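Local atomic coordinates of putative type VI secretion protein (Escherichia coli, PDB entry 6SKI), a protein that is a phospholipase effector of the type VI secretion system, a bacterial toxin loaded onto the VgrG spike and probably an alpha/beta-hydrolase. Residues G156-T159 with K160-A164; N388-Q391 with R392-G395. All blocks are in the same frame, centred on the assembly; numbering follows the deposited sequence.

How the interactions relate
Following the chain from the N terminus, interaction 1 comes first, in the opening turns of helix 156-178, soon after helix 144-154. Interaction 2 lies in the short helix 389-394, between strands 376-386 and 398-409. Each joins two segments that follow one another without a gap, so neither closes a long loop; the two stand in series, neither nested nor crossed, with centres about 62 Å apart and nearest atoms about 49 Å apart. Interaction 1 is partly buried, in a helix start that touches strand 121-128 of the mixed sheet and helix 198-211. Interaction 2 is a short surface helix about 54 Å, centre to centre, from the middle of the chain.

Interaction 1: residues G156-T159 with K160-A164; sequences GVVT and KTDEA
The carbonyl oxygen V158 O accepts two hydrogen bonds from the following turn, one from T161 OG1 at 2.5 Å and one from the amide D162 N at 3.0 Å. The hydroxyl approaches at a C=O...donor angle of 119°, well bent from the carbonyl bond, whereas the amide comes in more nearly end-on at 155°. This is a threonine turned back on its own helix: with chi1 at 66°, OG1 sits between the backbone N and the carbonyl carbon and reaches the oxygen three residues earlier, while T161 CG2 packs 3.2 Å from V157 O. D162 and V158 run alongside each other in the same direction; D162 OD1 stands 2.9 Å from V158 O, acceptor facing acceptor, and finds its partner in a salt bridge with R209 of helix 198-211, on which V157 and V158 also rest through H205. Main-chain bonds K160 N to G156 O, T161 N to V157 O and E163 N to T159 O complete the i to i+4 pattern on both sides of it. K160, bent at its second torsion, brings NZ to E163 OE2, a salt bridge whose hydrogen bond is weak at 3.4 Å; the lysine also makes weak bonds to the carbonyls of S129 and G130. The helix thus presents a hydrophobic and acidic side to helix 198-211, where R209 probably offsets the charge of D162, and a separate ion pair near strand 121-128.

Interaction 2: residues N388-Q391 with R392-G395; sequences NSNQ and RRAG
N388 occupies the N-cap position of a short helix, and its carbonyl O accepts R392 N at 3.0 Å; S389 O takes R393 N at 2.9 Å to extend the pattern. A weaker bond of 3.4 Å links A394 N to N390 O before G395, with phi at 92°, turns the chain out of the helix in a Schellman motif. R392 then folds back over the first turn. Its chain bends at the third torsion (chi3 -57°), laying one face of the guanidinium over N388 C and S389 CA, with S389 CA 3.3 Å off the plane, nearer its edge than its middle. R392 NH2 lies 3.4 Å from S389 CB. N390 and R393 run side by side with amide and guanidinium planes 85° apart, nearly perpendicular; N390 O stands over the centre of one face of the R393 guanidinium. At the far end A394 CB packs 3.8 Å from Q391 OE1. This surface helix bridges strands 376-386 and 398-409, R392 touching N387 before it and I397 after it, while Q391 leans on V396 where the chain leads into the second strand.

Interaction 1: residues G156-T159 with K160-A164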
# COMPACT_ATOMS: atom_id res chain seq x y z
N GLY A 156 5.43 -4.87 -9.26
CA GLY A 156 5.20 -5.27 -7.88
C GLY A 156 3.75 -5.52 -7.53
O GLY A 156 3.46 -6.28 -6.61
N VAL A 157 2.82 -4.89 -8.24
CA VAL A 157 1.41 -5.00 -7.87
C VAL A 157 0.91 -6.43 -8.05
O VAL A 157 0.31 -7.02 -7.14
CB VAL A 157 0.57 -4.00 -8.69
CG1 VAL A 157 -0.87 -4.47 -8.79
CG2 VAL A 157 0.65 -2.62 -8.09
N VAL A 158 1.18 -7.03 -9.21
CA VAL A 158 0.73 -8.39 -9.48
C VAL A 158 1.46 -9.38 -8.59
O VAL A 158 0.88 -10.35 -8.09
CB VAL A 158 0.89 -8.71 -10.97
CG1 VAL A 158 0.21 -10.02 -11.31
CG2 VAL A 158 0.33 -7.58 -11.81
N THR A 159 2.76 -9.16 -8.38
CA THR A 159 3.52 -10.03 -7.49
C THR A 159 2.99 -9.96 -6.07
O THR A 159 2.98 -10.98 -5.36
CB THR A 159 5.00 -9.63 -7.54
OG1 THR A 159 5.55 -10.02 -8.80
CG2 THR A 159 5.79 -10.31 -6.43
N LYS A 160 2.51 -8.79 -5.65
CA LYS A 160 1.94 -8.67 -4.31
C LYS A 160 0.59 -9.35 -4.23
O LYS A 160 0.24 -9.91 -3.19
CB LYS A 160 1.84 -7.20 -3.91
CG LYS A 160 3.18 -6.61 -3.53
CD LYS A 160 3.57 -6.98 -2.12
CE LYS A 160 5.06 -6.80 -1.90
NZ LYS A 160 5.47 -7.27 -0.56
N THR A 161 -0.19 -9.33 -5.31
CA THR A 161 -1.42 -10.12 -5.30
C THR A 161 -1.13 -11.62 -5.24
O THR A 161 -1.87 -12.37 -4.60
CB THR A 161 -2.29 -9.78 -6.51
OG1 THR A 161 -1.63 -10.21 -7.71
CG2 THR A 161 -2.55 -8.29 -6.56
N ASP A 162 -0.03 -12.06 -5.85
CA ASP A 162 0.35 -13.47 -5.74
C ASP A 162 0.79 -13.82 -4.32
O ASP A 162 0.39 -14.86 -3.77
CB ASP A 162 1.48 -13.78 -6.73
CG ASP A 162 1.00 -13.80 -8.16
OD1 ASP A 162 0.01 -13.11 -8.48
OD2 ASP A 162 1.63 -14.51 -8.98
N GLU A 163 1.60 -12.95 -3.72
CA GLU A 163 1.95 -13.11 -2.32
C GLU A 163 0.70 -13.11 -1.45
O GLU A 163 0.64 -13.81 -0.44
CB GLU A 163 2.91 -12.01 -1.89
CG GLU A 163 2.94 -11.74 -0.39
CD GLU A 163 4.10 -10.86 0.02
OE1 GLU A 163 4.12 -10.42 1.19
OE2 GLU A 163 4.99 -10.62 -0.81
N ALA A 164 -0.31 -12.34 -1.84
CA ALA A 164 -1.57 -12.33 -1.12
C ALA A 164 -2.27 -13.67 -1.22
O ALA A 164 -2.91 -14.11 -0.27
CB ALA A 164 -2.48 -11.22 -1.64

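Interaction 2: residues N388-Q391 with R392-G395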
# COMPACT_ATOMS: atom_id res chain seq x y z
N ASN A 388 38.85 30.93 -11.05
CA ASN A 388 39.16 31.17 -12.46
C ASN A 388 40.43 32.01 -12.50
O ASN A 388 40.38 33.23 -12.31
CB ASN A 388 38.01 31.87 -13.17
CG ASN A 388 38.12 31.77 -14.68
OD1 ASN A 388 38.97 31.06 -15.20
ND2 ASN A 388 37.24 32.46 -15.38
N SER A 389 41.57 31.36 -12.75
CA SER A 389 42.84 32.08 -12.77
C SER A 389 42.90 33.04 -13.94
O SER A 389 43.53 34.10 -13.85
CB SER A 389 43.99 31.08 -12.83
OG SER A 389 43.66 29.97 -13.65
N ASN A 390 42.26 32.69 -15.06
CA ASN A 390 42.27 33.56 -16.23
C ASN A 390 41.65 34.91 -15.91
O ASN A 390 42.18 35.96 -16.30
CB ASN A 390 41.54 32.88 -17.38
CG ASN A 390 42.26 31.65 -17.88
OD1 ASN A 390 43.49 31.62 -17.94
ND2 ASN A 390 41.51 30.62 -18.24
N GLN A 391 40.53 34.91 -15.19
CA GLN A 391 39.91 36.16 -14.79
C GLN A 391 40.66 36.81 -13.64
O GLN A 391 40.65 38.04 -13.50
CB GLN A 391 38.44 35.94 -14.44
CG GLN A 391 37.57 35.59 -15.64
CD GLN A 391 37.21 36.79 -16.48
OE1 GLN A 391 38.07 37.54 -16.94
NE2 GLN A 391 35.91 36.98 -16.71
N ARG A 392 41.30 36.01 -12.79
CA ARG A 392 42.11 36.59 -11.72
C ARG A 392 43.25 37.42 -12.29
O ARG A 392 43.61 38.46 -11.72
CB ARG A 392 42.67 35.49 -10.81
CG ARG A 392 41.83 35.22 -9.58
CD ARG A 392 42.62 34.44 -8.54
NE ARG A 392 43.14 33.18 -9.05
CZ ARG A 392 42.44 32.05 -9.12
NH1 ARG A 392 41.17 32.03 -8.72
NH2 ARG A 392 43.00 30.95 -9.60
N ARG A 393 43.83 36.98 -13.40
CA ARG A 393 44.85 37.80 -14.06
C ARG A 393 44.25 39.07 -14.64
O ARG A 393 44.94 40.09 -14.73
CB ARG A 393 45.56 36.99 -15.14
CG ARG A 393 46.49 35.92 -14.60
CD ARG A 393 47.15 35.15 -15.72
NE ARG A 393 46.24 34.20 -16.35
CZ ARG A 393 45.79 34.32 -17.59
NH1 ARG A 393 46.16 35.35 -18.34
NH2 ARG A 393 44.97 33.40 -18.09
N ALA A 394 42.99 39.02 -15.05
CA ALA A 394 42.28 40.22 -15.48
C ALA A 394 41.79 41.07 -14.32
O ALA A 394 41.27 42.17 -14.55
CB ALA A 394 41.10 39.84 -16.38
N GLY A 395 41.92 40.58 -13.09
CA GLY A 395 41.47 41.30 -11.92
C GLY A 395 40.06 40.98 -11.48
O GLY A 395 39.63 41.47 -10.43